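Local structure of CG14216 (Drosophila melanogaster, 3P9Y) at residues Y120-V123 and V124-M127; F61-Y65 and E66-R70; E100-Q103 and D104-E107. The protein dephosphorylates the C-terminal domain of RNA polymerase II as a phosphatase of the Ssu72 family and probably acts in RNA processing and transcription termination. The protein carries 2 engineered substitutions. All blocks are in the same frame, centred on the assembly; numbering follows the deposited sequence.

Contact 1 (Y120-V123 and V124-M127). With IMD (imidazole), chain I.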
# COMPACT_ATOMS: atom_id res chain seq x y z
N TYR A 120 -10.17 -0.57 -0.42
CA TYR A 120 -10.63 -1.88 0.03
C TYR A 120 -11.70 -2.43 -0.92
O TYR A 120 -11.60 -3.56 -1.38
CB TYR A 120 -11.20 -1.75 1.43
CG TYR A 120 -11.75 -3.02 2.04
CD1 TYR A 120 -10.90 -4.01 2.50
CD2 TYR A 120 -13.11 -3.19 2.21
CE1 TYR A 120 -11.40 -5.17 3.08
CE2 TYR A 120 -13.62 -4.34 2.79
CZ TYR A 120 -12.77 -5.32 3.22
OH TYR A 120 -13.28 -6.45 3.80
N ASP A 121 -12.71 -1.62 -1.21
CA ASP A 121 -13.82 -2.05 -2.05
C ASP A 121 -13.39 -2.36 -3.47
O ASP A 121 -13.85 -3.33 -4.06
CB ASP A 121 -14.91 -0.97 -2.08
CG ASP A 121 -15.70 -0.91 -0.80
OD1 ASP A 121 -15.69 -1.90 -0.05
OD2 ASP A 121 -16.33 0.13 -0.54
N LEU A 122 -12.51 -1.54 -4.03
CA LEU A 122 -12.03 -1.76 -5.39
C LEU A 122 -11.22 -3.05 -5.46
O LEU A 122 -11.34 -3.82 -6.41
CB LEU A 122 -11.18 -0.57 -5.86
CG LEU A 122 -11.98 0.71 -6.13
CD1 LEU A 122 -11.07 1.90 -6.32
CD2 LEU A 122 -12.88 0.52 -7.36
N VAL A 123 -10.41 -3.29 -4.43
CA VAL A 123 -9.61 -4.50 -4.36
C VAL A 123 -10.53 -5.72 -4.28
O VAL A 123 -10.33 -6.70 -4.99
CB VAL A 123 -8.67 -4.48 -3.14
CG1 VAL A 123 -8.13 -5.86 -2.84
CG2 VAL A 123 -7.53 -3.48 -3.36
N VAL A 124 -11.53 -5.66 -3.40
CA VAL A 124 -12.42 -6.80 -3.19
C VAL A 124 -13.27 -7.04 -4.44
O VAL A 124 -13.45 -8.18 -4.87
CB VAL A 124 -13.32 -6.58 -1.96
CG1 VAL A 124 -14.41 -7.64 -1.89
CG2 VAL A 124 -12.48 -6.59 -0.68
N MET A 125 -13.77 -5.96 -5.03
CA MET A 125 -14.57 -6.06 -6.25
C MET A 125 -13.75 -6.72 -7.34
O MET A 125 -14.23 -7.62 -8.03
CB MET A 125 -15.04 -4.68 -6.70
CG MET A 125 -16.01 -4.72 -7.87
SD MET A 125 -16.78 -3.12 -8.21
CE MET A 125 -15.40 -2.20 -8.89
N HIS A 126 -12.50 -6.30 -7.48
CA HIS A 126 -11.63 -6.83 -8.52
C HIS A 126 -11.36 -8.32 -8.31
O HIS A 126 -11.39 -9.10 -9.26
CB HIS A 126 -10.30 -6.08 -8.57
CG HIS A 126 -9.34 -6.64 -9.57
ND1 HIS A 126 -9.41 -6.35 -10.91
CD2 HIS A 126 -8.31 -7.51 -9.42
CE1 HIS A 126 -8.45 -7.00 -11.55
NE2 HIS A 126 -7.77 -7.71 -10.67
N MET A 127 -11.12 -8.70 -7.06
CA MET A 127 -10.84 -10.09 -6.72
C MET A 127 -12.06 -10.97 -6.99
O MET A 127 -11.92 -12.10 -7.46
CB MET A 127 -10.46 -10.20 -5.25
CG MET A 127 -9.05 -9.73 -4.91
SD MET A 127 -7.78 -10.81 -5.60
CE MET A 127 -8.25 -12.39 -4.91
N1 IMD I . -17.01 -4.43 -1.19
C2 IMD I . -16.53 -4.69 -2.43
N3 IMD I . -17.08 -5.85 -2.86
C4 IMD I . -17.90 -6.32 -1.90
C5 IMD I . -17.86 -5.42 -0.85

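Contact 2 (F61-Y65 and E66-R70)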
# COMPACT_ATOMS: atom_id res chain seq x y z
N PHE A 61 -0.45 5.13 -14.92
CA PHE A 61 0.33 4.11 -14.25
C PHE A 61 1.36 3.61 -15.24
O PHE A 61 1.07 3.46 -16.43
CB PHE A 61 -0.56 2.98 -13.75
CG PHE A 61 -1.25 3.29 -12.45
CD1 PHE A 61 -0.65 2.96 -11.24
CD2 PHE A 61 -2.48 3.91 -12.43
CE1 PHE A 61 -1.27 3.24 -10.04
CE2 PHE A 61 -3.11 4.20 -11.24
CZ PHE A 61 -2.50 3.86 -10.04
N GLY A 62 2.58 3.36 -14.77
CA GLY A 62 3.66 2.97 -15.65
C GLY A 62 4.65 4.10 -15.90
O GLY A 62 5.78 3.85 -16.29
N THR A 63 4.22 5.34 -15.67
CA THR A 63 5.13 6.48 -15.73
C THR A 63 6.16 6.33 -14.62
O THR A 63 5.81 6.25 -13.44
CB THR A 63 4.38 7.82 -15.52
OG1 THR A 63 3.28 7.92 -16.43
CG2 THR A 63 5.33 9.00 -15.74
N LYS A 64 7.44 6.28 -14.98
CA LYS A 64 8.51 6.16 -14.00
C LYS A 64 8.44 7.28 -12.97
O LYS A 64 8.15 8.42 -13.31
CB LYS A 64 9.87 6.19 -14.69
CG LYS A 64 10.15 5.02 -15.61
CD LYS A 64 11.55 5.14 -16.20
CE LYS A 64 11.79 4.16 -17.33
NZ LYS A 64 13.11 4.38 -17.99
N TYR A 65 8.71 6.94 -11.71
CA TYR A 65 8.78 7.95 -10.66
C TYR A 65 9.82 9.00 -11.02
O TYR A 65 9.66 10.18 -10.72
CB TYR A 65 9.15 7.32 -9.31
CG TYR A 65 8.10 6.41 -8.71
CD1 TYR A 65 6.89 6.92 -8.26
CD2 TYR A 65 8.33 5.05 -8.58
CE1 TYR A 65 5.92 6.09 -7.71
CE2 TYR A 65 7.37 4.22 -8.03
CZ TYR A 65 6.17 4.74 -7.59
OH TYR A 65 5.22 3.91 -7.04
N GLU A 66 10.88 8.56 -11.68
CA GLU A 66 11.97 9.46 -12.05
C GLU A 66 11.49 10.52 -13.04
O GLU A 66 11.91 11.67 -12.97
CB GLU A 66 13.13 8.66 -12.65
CG GLU A 66 14.31 9.52 -13.07
CD GLU A 66 15.45 8.70 -13.64
OE1 GLU A 66 15.29 7.47 -13.79
OE2 GLU A 66 16.51 9.30 -13.95
N ASP A 67 10.62 10.12 -13.96
CA ASP A 67 10.11 11.05 -14.96
C ASP A 67 9.10 12.02 -14.36
O ASP A 67 9.05 13.18 -14.75
CB ASP A 67 9.47 10.29 -16.12
CG ASP A 67 10.50 9.62 -17.00
OD1 ASP A 67 11.68 10.01 -16.93
OD2 ASP A 67 10.13 8.70 -17.76
N ILE A 68 8.30 11.55 -13.41
CA ILE A 68 7.38 12.43 -12.71
C ILE A 68 8.18 13.45 -11.91
O ILE A 68 7.82 14.62 -11.84
CB ILE A 68 6.44 11.64 -11.78
CG1 ILE A 68 5.57 10.68 -12.61
CG2 ILE A 68 5.57 12.59 -10.97
CD1 ILE A 68 4.70 9.77 -11.78
N TYR A 69 9.27 12.98 -11.32
CA TYR A 69 10.18 13.83 -10.55
C TYR A 69 10.73 14.96 -11.42
O TYR A 69 10.70 16.13 -11.04
CB TYR A 69 11.34 12.99 -10.03
CG TYR A 69 12.32 13.74 -9.15
CD1 TYR A 69 12.32 13.57 -7.77
CD2 TYR A 69 13.26 14.60 -9.70
CE1 TYR A 69 13.21 14.24 -6.96
CE2 TYR A 69 14.16 15.28 -8.90
CZ TYR A 69 14.13 15.10 -7.53
OH TYR A 69 15.02 15.77 -6.71
N ARG A 70 11.25 14.60 -12.60
CA ARG A 70 11.79 15.58 -13.53
C ARG A 70 10.71 16.56 -13.94
O ARG A 70 10.96 17.77 -14.03
CB ARG A 70 12.35 14.88 -14.77
CG ARG A 70 13.67 14.18 -14.55
CD ARG A 70 14.01 13.26 -15.72
NE ARG A 70 15.36 12.71 -15.61
CZ ARG A 70 16.44 13.26 -16.17
NH1 ARG A 70 16.35 14.37 -16.89
NH2 ARG A 70 17.63 12.68 -16.01
O HOH W 1 8.02 7.06 -17.90

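Contact 3 (E100-Q103 and D104-E107)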
# COMPACT_ATOMS: atom_id res chain seq x y z
N GLU A 100 2.29 1.01 -9.97
CA GLU A 100 1.59 -0.12 -10.58
C GLU A 100 0.14 -0.15 -10.12
O GLU A 100 -0.16 0.22 -8.98
CB GLU A 100 2.26 -1.42 -10.18
CG GLU A 100 3.76 -1.44 -10.33
CD GLU A 100 4.36 -2.71 -9.79
OE1 GLU A 100 4.16 -3.77 -10.42
OE2 GLU A 100 5.02 -2.67 -8.73
N ARG A 101 -0.74 -0.60 -11.00
CA ARG A 101 -2.17 -0.67 -10.69
C ARG A 101 -2.49 -2.10 -10.25
O ARG A 101 -2.08 -3.06 -10.89
CB ARG A 101 -3.00 -0.28 -11.92
CG ARG A 101 -4.28 0.49 -11.58
CD ARG A 101 -5.03 0.97 -12.82
NE ARG A 101 -6.09 0.03 -13.23
CZ ARG A 101 -7.39 0.22 -13.03
NH1 ARG A 101 -7.85 1.32 -12.44
NH2 ARG A 101 -8.26 -0.70 -13.43
N PHE A 102 -3.22 -2.22 -9.15
CA PHE A 102 -3.51 -3.53 -8.58
C PHE A 102 -4.35 -4.37 -9.54
O PHE A 102 -4.14 -5.58 -9.66
CB PHE A 102 -4.26 -3.41 -7.25
CG PHE A 102 -4.70 -4.73 -6.69
CD1 PHE A 102 -3.78 -5.60 -6.12
CD2 PHE A 102 -6.03 -5.12 -6.74
CE1 PHE A 102 -4.18 -6.82 -5.61
CE2 PHE A 102 -6.43 -6.34 -6.23
CZ PHE A 102 -5.51 -7.19 -5.66
N GLN A 103 -5.28 -3.73 -10.23
CA GLN A 103 -6.23 -4.43 -11.08
C GLN A 103 -5.55 -5.05 -12.30
O GLN A 103 -6.14 -5.87 -13.00
CB GLN A 103 -7.35 -3.48 -11.54
CG GLN A 103 -8.27 -2.98 -10.43
CD GLN A 103 -7.85 -1.64 -9.85
OE1 GLN A 103 -6.66 -1.36 -9.71
NE2 GLN A 103 -8.82 -0.81 -9.50
N ASP A 104 -4.29 -4.67 -12.54
CA ASP A 104 -3.55 -5.17 -13.70
C ASP A 104 -2.44 -6.14 -13.33
O ASP A 104 -1.74 -6.64 -14.21
CB ASP A 104 -2.97 -3.99 -14.50
CG ASP A 104 -4.04 -3.10 -15.09
OD1 ASP A 104 -5.00 -3.64 -15.68
OD2 ASP A 104 -3.93 -1.86 -14.95
N THR A 105 -2.26 -6.42 -12.05
CA THR A 105 -1.19 -7.32 -11.63
C THR A 105 -1.62 -8.78 -11.69
O THR A 105 -2.79 -9.10 -11.49
CB THR A 105 -0.70 -7.00 -10.20
OG1 THR A 105 0.53 -7.71 -9.95
CG2 THR A 105 -1.73 -7.41 -9.16
N LYS A 106 -0.65 -9.65 -11.95
CA LYS A 106 -0.89 -11.09 -11.97
C LYS A 106 -0.28 -11.76 -10.74
O LYS A 106 -0.41 -12.97 -10.56
CB LYS A 106 -0.29 -11.69 -13.25
CG LYS A 106 -0.91 -11.15 -14.53
CD LYS A 106 -2.36 -11.59 -14.67
CE LYS A 106 -3.28 -10.41 -15.02
NZ LYS A 106 -2.96 -9.80 -16.34
N GLU A 107 0.38 -10.98 -9.90
CA GLU A 107 0.95 -11.51 -8.66
C GLU A 107 -0.16 -11.94 -7.72
O GLU A 107 -1.25 -11.37 -7.74
CB GLU A 107 1.83 -10.46 -7.98
CG GLU A 107 2.95 -9.90 -8.85
CD GLU A 107 4.02 -10.93 -9.17
OE1 GLU A 107 4.11 -11.95 -8.45
OE2 GLU A 107 4.77 -10.72 -10.14

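Contact 1 (Y120-V123 and V124-M127)
The methyl CG2 of V124 sits squarely over one face of the Y120 ring. It is 4.1 Å from the ring centroid and only 10° off the ring normal, the geometry of a CH-pi contact. The two side chains are one turn apart, joined by the backbone bond from V124 N to Y120 O (2.9 Å). Y120 reaches this place because its CG is anti to the backbone N (chi1 179°), which brings the ring back alongside the next turn, while its OH is hydrogen-bonded to S194. This inner side is the tight one: V124 CG2 also comes within 3.2 Å of Y120 O, and V123 and M127 are buried against the strands, V123 on I112 and V140, M127 on V138. The outer side is looser, with D121 and M125 exposed. There CE of M125 rests 4.0 Å from CD2 of L122, and D121 OD1 accepts a hydrogen bond from N1 of an imidazole at 3.1 Å. That molecule, probably from the crystallisation liquor, also has its N3 3.4 Å from V124 CG1, the branch that does not touch Y120. With an alanine here, both V124 branches go, which would probably leave that ring face without its methyl and the imidazole without its CG1 contact. Four consecutive i to i+4 bonds mark regular alpha-helix, in the crossover of the beta-alpha-beta unit 111-114, 117-128, 137-142 of this low-molecular-weight protein tyrosine phosphatase-like fold.

Contact 2 (F61-Y65 and E66-R70)
T63 and K64 lead into helix 65-82 and meet its first turn mainly through D67 and I68. K64 holds the N-cap position. E66 extends fully from the helix, and its OE2 lies at the edge of the R70 guanidinium, in its plane, with NE 4.0 Å away: a long salt bridge within the helix. D67 turns back to the cap residue. Its N makes a weak bond to K64 O, and its OD2 is 4.0 Å from K64 CB and accepts a hydrogen bond from a water at 2.7 Å; that water in turn accepts from K64 N at 3.1 Å. The bond from the third helical residue back to the cap N-H, direct in a capping box, is thus relayed by water here. K64 NZ stays 5.3 Å from D67 OD2, so any attraction between the charges is probably modest. I68 N shares K64 O, donating to it at 3.1 Å. I68 also supplies the apolar half: its CG1, anti to the carbonyl carbon (chi1 -63°), comes 3.6 Å from T63 CG2, the two side chains crossing at about a right angle. Y69 N continues the helical ladder with a bond to Y65 O (2.9 Å). Around this helix start, I68 and Y69 pack on L89 of helix 85-95, Y65 lies against N92 of that helix with its OH bonded to N19 O, and T63 OG1 bonds E60 O just after strand 57-59.

Contact 3 (E100-Q103 and D104-E107)
R101 and D104 meet through a single carboxylate oxygen: NE donates to OD2 at 3.3 Å, with an N-H...O angle of 143°, a weak hydrogen bond that is also the salt bridge of this turn. OD2 approaches the guanidinium at its edge, near its plane, but the two flat groups are turned 41° apart and the carboxylate does not make the paired, coplanar grip that two parallel bonds would give. The bend of the arginine chain at chi3 (95°) turns NE back toward OD2; that oxygen also lies 3.5 Å from R101 CB, near the root of the chain. Over one face of the guanidinium comes Q103, whose CD stands 3.6 Å above the plane at its centre, brought there by a bend of its own chain at chi2. A second pair, F102 and T105, adds an apolar touch, CG2 of T105 lying 4.1 Å from F102 CD1.

The backbone sets these positions. D104 N donates to R101 O at 3.2 Å and T105 N to F102 O at 3.2 Å, two successive i to i+3 bonds consistent with the short 3-10 turn. T105 OG1 then accepts from E107 N at 3.3 Å, forming an ST turn that carries the chain onward, and OG1 is hydrogen-bonded to Y40 OH as well.

Further out, the polar ends are anchored on the chain just after strand 36-41: R101 NH1 bonds G43 O, and Q103 NE2 bonds T42 O. Both E100 and F102 make backbone bonds with G41. This loop, between helix 85-95 and strand 111-114, is therefore laid along the end of strand 36-41, while F102 and Q103 turn to V123 and H126 of helix 117-128.

In the fold
Contact 3 is the middle member, touching both others. Its centre is 12 Å from that of contact 1, where F102 CE2 lies 3.8 Å from V123 CG1 and H126 CE1 packs 3.0 Å from Q103 O. Toward contact 2, 18 Å away between centres, F61 CE1 comes 3.4 Å from E100 O. Contacts 1 and 2 do not touch: their centres are 26 Å apart and their nearest atoms about 10 Å. The loop between strand 11-16 and helix 22-32 has the position of the phosphate-binding loop of this fold and is probably the catalytic one; contact 2 reaches it through the hydrogen bond from Y65 OH to N19 O and the packing of Y65 and I68 on M20.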